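Fumarylacetoacetate hydrolase (PDB 5TI1) probably hydrolyses fumarylacetoacetate to fumarate and acetoacetate, the last step of phenylalanine and tyrosine breakdown, with a magnesium ion bound in its active site. Local coordinates at residues T285-F299 and C423-A436. Sequence-based numbering, arbitrary orientation.
Sequences TISPWIVTLDALEPF and CQGEGYRVGFGVCA
Ser287 and Cys435 bring the two backbones within 4.3 Å, CA to CA, where strand 284-292 of one sheet passes strand 429-440 of another; further along, the short helix 293-296 and the turn after it lie over the hairpin formed by 423-424 and 429-436, and the CA atoms of Phe299 and Cys423 are 6.7 Å apart. Phe299 is the centre of that end. Its ring lays one face on Cys423, whose CB sits 3.3 Å from the ring centroid, only 10° off the normal, a CH-pi contact; SG approaches obliquely. With SG anti to its own carbonyl carbon (chi1 -55°), Cys423 also turns the sulfur to Leu296, 3.4 Å from CD2. Val430 touches the same phenyl ring through CG2, 3.5 Å from Phe299 CE2, while its other methyl, CG1, meets Val291 CG1; a beta-branched residue can thus serve two neighbours at once. Val291 in turn places CG2 over the face of the Phe432 ring, 3.9 Å from the centroid, and Leu296 CD2 reaches the ring obliquely at CZ. At the far end the small side chains of Ser287 and Cys435 allow the close approach, and Cys435 SG lies against Thr285 CG2 at 3.6 Å. The polar ends there turn to other partners: Ser287 OG accepts a hydrogen bond from Leu257 N and Thr285 OG1 one from Trp261 NE1, both on strand 252-263. A water accepts from Thr285 OG1 and donates to Ala436 O, bridging the segments. Methyls, sulfurs and aromatic faces therefore join two sheets of the FAH-type C-terminal region by shape and dispersion, while the buried hydroxyls are satisfied by strand 252-263 and the water supplies a polar link.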
# COMPACT_ATOMS: atom_id res chain seq x y z
N THR B 285 -12.40 -2.30 7.37
CA THR B 285 -13.52 -3.06 6.83
C THR B 285 -14.22 -2.25 5.74
O THR B 285 -14.45 -1.05 5.89
CB THR B 285 -14.52 -3.45 7.94
OG1 THR B 285 -13.83 -4.20 8.95
CG2 THR B 285 -15.64 -4.32 7.39
N ILE B 286 -14.56 -2.91 4.63
CA ILE B 286 -15.43 -2.27 3.64
C ILE B 286 -16.66 -3.14 3.39
O ILE B 286 -16.65 -4.36 3.57
CB ILE B 286 -14.71 -1.96 2.30
CG1 ILE B 286 -14.19 -3.23 1.62
CG2 ILE B 286 -13.58 -0.95 2.53
CD1 ILE B 286 -13.63 -2.96 0.20
N SER B 287 -17.74 -2.47 2.97
CA SER B 287 -18.93 -3.16 2.52
C SER B 287 -18.64 -3.90 1.22
O SER B 287 -17.70 -3.56 0.49
CB SER B 287 -20.07 -2.17 2.34
OG SER B 287 -19.71 -1.15 1.43
N PRO B 288 -19.43 -4.93 0.89
CA PRO B 288 -19.09 -5.77 -0.27
C PRO B 288 -19.60 -5.27 -1.62
O PRO B 288 -19.08 -5.72 -2.64
CB PRO B 288 -19.72 -7.12 0.10
CG PRO B 288 -20.88 -6.76 0.97
CD PRO B 288 -20.47 -5.54 1.74
N TRP B 289 -20.60 -4.38 -1.65
CA TRP B 289 -21.22 -3.94 -2.90
C TRP B 289 -20.67 -2.59 -3.35
O TRP B 289 -20.80 -1.59 -2.64
CB TRP B 289 -22.75 -3.85 -2.74
CG TRP B 289 -23.42 -5.17 -2.53
CD1 TRP B 289 -24.04 -5.60 -1.39
CD2 TRP B 289 -23.54 -6.25 -3.47
NE1 TRP B 289 -24.53 -6.87 -1.56
CE2 TRP B 289 -24.24 -7.30 -2.83
CE3 TRP B 289 -23.11 -6.43 -4.80
CZ2 TRP B 289 -24.53 -8.50 -3.47
CZ3 TRP B 289 -23.40 -7.63 -5.43
CH2 TRP B 289 -24.10 -8.65 -4.77
N ILE B 290 -20.09 -2.55 -4.54
CA ILE B 290 -19.59 -1.28 -5.06
C ILE B 290 -20.72 -0.61 -5.81
O ILE B 290 -21.15 -1.09 -6.86
CB ILE B 290 -18.36 -1.45 -5.95
CG1 ILE B 290 -17.21 -2.10 -5.16
CG2 ILE B 290 -17.91 -0.10 -6.44
CD1 ILE B 290 -15.92 -2.22 -5.96
N VAL B 291 -21.22 0.49 -5.25
CA VAL B 291 -22.27 1.27 -5.90
C VAL B 291 -21.60 2.17 -6.92
O VAL B 291 -20.70 2.94 -6.57
CB VAL B 291 -23.06 2.10 -4.87
CG1 VAL B 291 -24.02 3.07 -5.57
CG2 VAL B 291 -23.83 1.18 -3.89
N THR B 292 -21.99 2.04 -8.19
CA THR B 292 -21.29 2.75 -9.26
C THR B 292 -21.50 4.26 -9.17
O THR B 292 -22.55 4.74 -8.73
CB THR B 292 -21.73 2.28 -10.65
OG1 THR B 292 -23.14 2.50 -10.82
CG2 THR B 292 -21.40 0.82 -10.88
N LEU B 293 -20.49 4.99 -9.61
CA LEU B 293 -20.59 6.44 -9.63
C LEU B 293 -21.75 6.90 -10.50
O LEU B 293 -22.44 7.87 -10.18
CB LEU B 293 -19.27 7.05 -10.09
CG LEU B 293 -19.23 8.56 -9.90
CD1 LEU B 293 -19.19 8.91 -8.42
CD2 LEU B 293 -18.08 9.19 -10.66
N ASP B 294 -22.01 6.18 -11.60
CA ASP B 294 -23.17 6.49 -12.44
C ASP B 294 -24.48 6.34 -11.66
O ASP B 294 -25.38 7.19 -11.78
CB ASP B 294 -23.17 5.60 -13.68
CG ASP B 294 -22.26 6.13 -14.77
OD1 ASP B 294 -22.13 7.37 -14.85
OD2 ASP B 294 -21.68 5.34 -15.54
N ALA B 295 -24.61 5.28 -10.85
CA ALA B 295 -25.83 5.11 -10.08
C ALA B 295 -26.03 6.25 -9.09
O ALA B 295 -27.16 6.57 -8.72
CB ALA B 295 -25.83 3.77 -9.35
N LEU B 296 -24.94 6.88 -8.64
CA LEU B 296 -25.01 7.98 -7.68
C LEU B 296 -25.27 9.33 -8.33
O LEU B 296 -25.52 10.30 -7.60
CB LEU B 296 -23.72 8.06 -6.88
CG LEU B 296 -23.48 6.83 -5.99
CD1 LEU B 296 -22.03 6.76 -5.64
CD2 LEU B 296 -24.32 6.93 -4.74
N GLU B 297 -25.20 9.42 -9.65
CA GLU B 297 -25.39 10.70 -10.32
C GLU B 297 -26.67 11.43 -9.91
O GLU B 297 -26.58 12.64 -9.64
CB GLU B 297 -25.35 10.50 -11.85
CG GLU B 297 -25.45 11.80 -12.64
CD GLU B 297 -24.34 12.78 -12.30
OE1 GLU B 297 -23.21 12.34 -12.01
OE2 GLU B 297 -24.61 14.00 -12.32
N PRO B 298 -27.83 10.77 -9.77
CA PRO B 298 -29.04 11.50 -9.33
C PRO B 298 -28.92 12.12 -7.95
O PRO B 298 -29.82 12.87 -7.56
CB PRO B 298 -30.14 10.43 -9.35
CG PRO B 298 -29.64 9.39 -10.30
CD PRO B 298 -28.15 9.37 -10.11
N PHE B 299 -27.86 11.84 -7.20
CA PHE B 299 -27.73 12.34 -5.83
C PHE B 299 -26.57 13.31 -5.69
O PHE B 299 -26.22 13.69 -4.56
CB PHE B 299 -27.64 11.16 -4.86
CG PHE B 299 -28.73 10.15 -5.08
CD1 PHE B 299 -30.00 10.36 -4.55
CD2 PHE B 299 -28.52 9.04 -5.89
CE1 PHE B 299 -31.03 9.46 -4.77
CE2 PHE B 299 -29.55 8.14 -6.12
CZ PHE B 299 -30.81 8.35 -5.56
N CYS B 423 -28.62 6.52 -0.52
CA CYS B 423 -29.13 7.76 -1.08
C CYS B 423 -30.65 7.67 -1.11
O CYS B 423 -31.20 6.68 -1.61
CB CYS B 423 -28.58 8.01 -2.48
SG CYS B 423 -26.77 8.00 -2.58
N GLN B 424 -31.32 8.68 -0.57
CA GLN B 424 -32.78 8.72 -0.53
C GLN B 424 -33.32 9.49 -1.73
O GLN B 424 -32.99 10.67 -1.92
CB GLN B 424 -33.27 9.36 0.76
CG GLN B 424 -34.79 9.34 0.94
CD GLN B 424 -35.34 7.94 1.09
OE1 GLN B 424 -35.04 7.24 2.06
NE2 GLN B 424 -36.15 7.52 0.12
N GLY B 425 -34.12 8.82 -2.56
CA GLY B 425 -34.88 9.46 -3.61
C GLY B 425 -36.35 9.54 -3.26
O GLY B 425 -36.77 9.32 -2.13
N GLU B 426 -37.16 9.87 -4.28
CA GLU B 426 -38.61 9.94 -4.11
C GLU B 426 -39.19 8.54 -4.30
O GLU B 426 -39.29 8.04 -5.42
CB GLU B 426 -39.22 10.94 -5.08
CG GLU B 426 -40.68 11.27 -4.80
CD GLU B 426 -40.91 11.83 -3.40
OE1 GLU B 426 -41.57 11.14 -2.58
OE2 GLU B 426 -40.44 12.95 -3.11
N GLY B 427 -39.54 7.89 -3.19
CA GLY B 427 -40.10 6.56 -3.22
C GLY B 427 -39.12 5.42 -3.40
O GLY B 427 -39.54 4.27 -3.53
N TYR B 428 -37.81 5.69 -3.41
CA TYR B 428 -36.84 4.61 -3.56
C TYR B 428 -35.52 5.05 -2.95
O TYR B 428 -35.34 6.21 -2.57
CB TYR B 428 -36.65 4.22 -5.03
CG TYR B 428 -35.83 5.22 -5.82
CD1 TYR B 428 -36.33 6.48 -6.10
CD2 TYR B 428 -34.56 4.90 -6.29
CE1 TYR B 428 -35.60 7.40 -6.82
CE2 TYR B 428 -33.81 5.82 -7.02
CZ TYR B 428 -34.34 7.07 -7.29
OH TYR B 428 -33.62 8.01 -8.01
N ARG B 429 -34.60 4.09 -2.87
CA ARG B 429 -33.27 4.33 -2.35
C ARG B 429 -32.23 3.72 -3.28
O ARG B 429 -32.50 2.79 -4.04
CB ARG B 429 -33.09 3.74 -0.94
CG ARG B 429 -33.97 4.38 0.12
CD ARG B 429 -33.65 3.83 1.50
NE ARG B 429 -34.40 4.54 2.54
CZ ARG B 429 -34.33 4.24 3.83
NH1 ARG B 429 -33.54 3.25 4.24
NH2 ARG B 429 -35.03 4.93 4.72
N VAL B 430 -31.03 4.27 -3.20
CA VAL B 430 -29.83 3.72 -3.82
C VAL B 430 -28.86 3.54 -2.67
O VAL B 430 -28.28 4.52 -2.18
CB VAL B 430 -29.27 4.63 -4.92
CG1 VAL B 430 -27.90 4.16 -5.41
CG2 VAL B 430 -30.25 4.70 -6.07
N GLY B 431 -28.73 2.31 -2.17
CA GLY B 431 -28.08 2.05 -0.90
C GLY B 431 -26.83 1.19 -1.01
O GLY B 431 -26.51 0.64 -2.07
N PHE B 432 -26.14 1.06 0.12
CA PHE B 432 -24.80 0.48 0.15
C PHE B 432 -24.72 -0.84 0.90
O PHE B 432 -23.63 -1.43 0.99
CB PHE B 432 -23.83 1.49 0.77
CG PHE B 432 -23.43 2.59 -0.16
CD1 PHE B 432 -24.28 3.66 -0.39
CD2 PHE B 432 -22.19 2.58 -0.79
CE1 PHE B 432 -23.91 4.68 -1.23
CE2 PHE B 432 -21.82 3.60 -1.64
CZ PHE B 432 -22.67 4.65 -1.86
N GLY B 433 -25.83 -1.34 1.44
CA GLY B 433 -25.68 -2.53 2.28
C GLY B 433 -25.03 -2.16 3.61
O GLY B 433 -25.19 -1.05 4.12
N VAL B 434 -24.28 -3.10 4.17
CA VAL B 434 -23.70 -2.88 5.49
C VAL B 434 -22.22 -3.22 5.49
O VAL B 434 -21.74 -4.05 4.71
CB VAL B 434 -24.43 -3.67 6.61
CG1 VAL B 434 -25.89 -3.24 6.72
CG2 VAL B 434 -24.29 -5.17 6.41
N CYS B 435 -21.51 -2.55 6.39
CA CYS B 435 -20.09 -2.73 6.64
C CYS B 435 -19.96 -3.03 8.13
O CYS B 435 -19.89 -2.10 8.94
CB CYS B 435 -19.34 -1.47 6.22
SG CYS B 435 -17.68 -1.37 6.82
N ALA B 436 -19.94 -4.32 8.50
CA ALA B 436 -20.00 -4.75 9.89
C ALA B 436 -18.74 -5.50 10.34
O ALA B 436 -18.10 -6.21 9.57
CB ALA B 436 -21.21 -5.66 10.14
O HOH W 1 -15.21 -6.46 9.61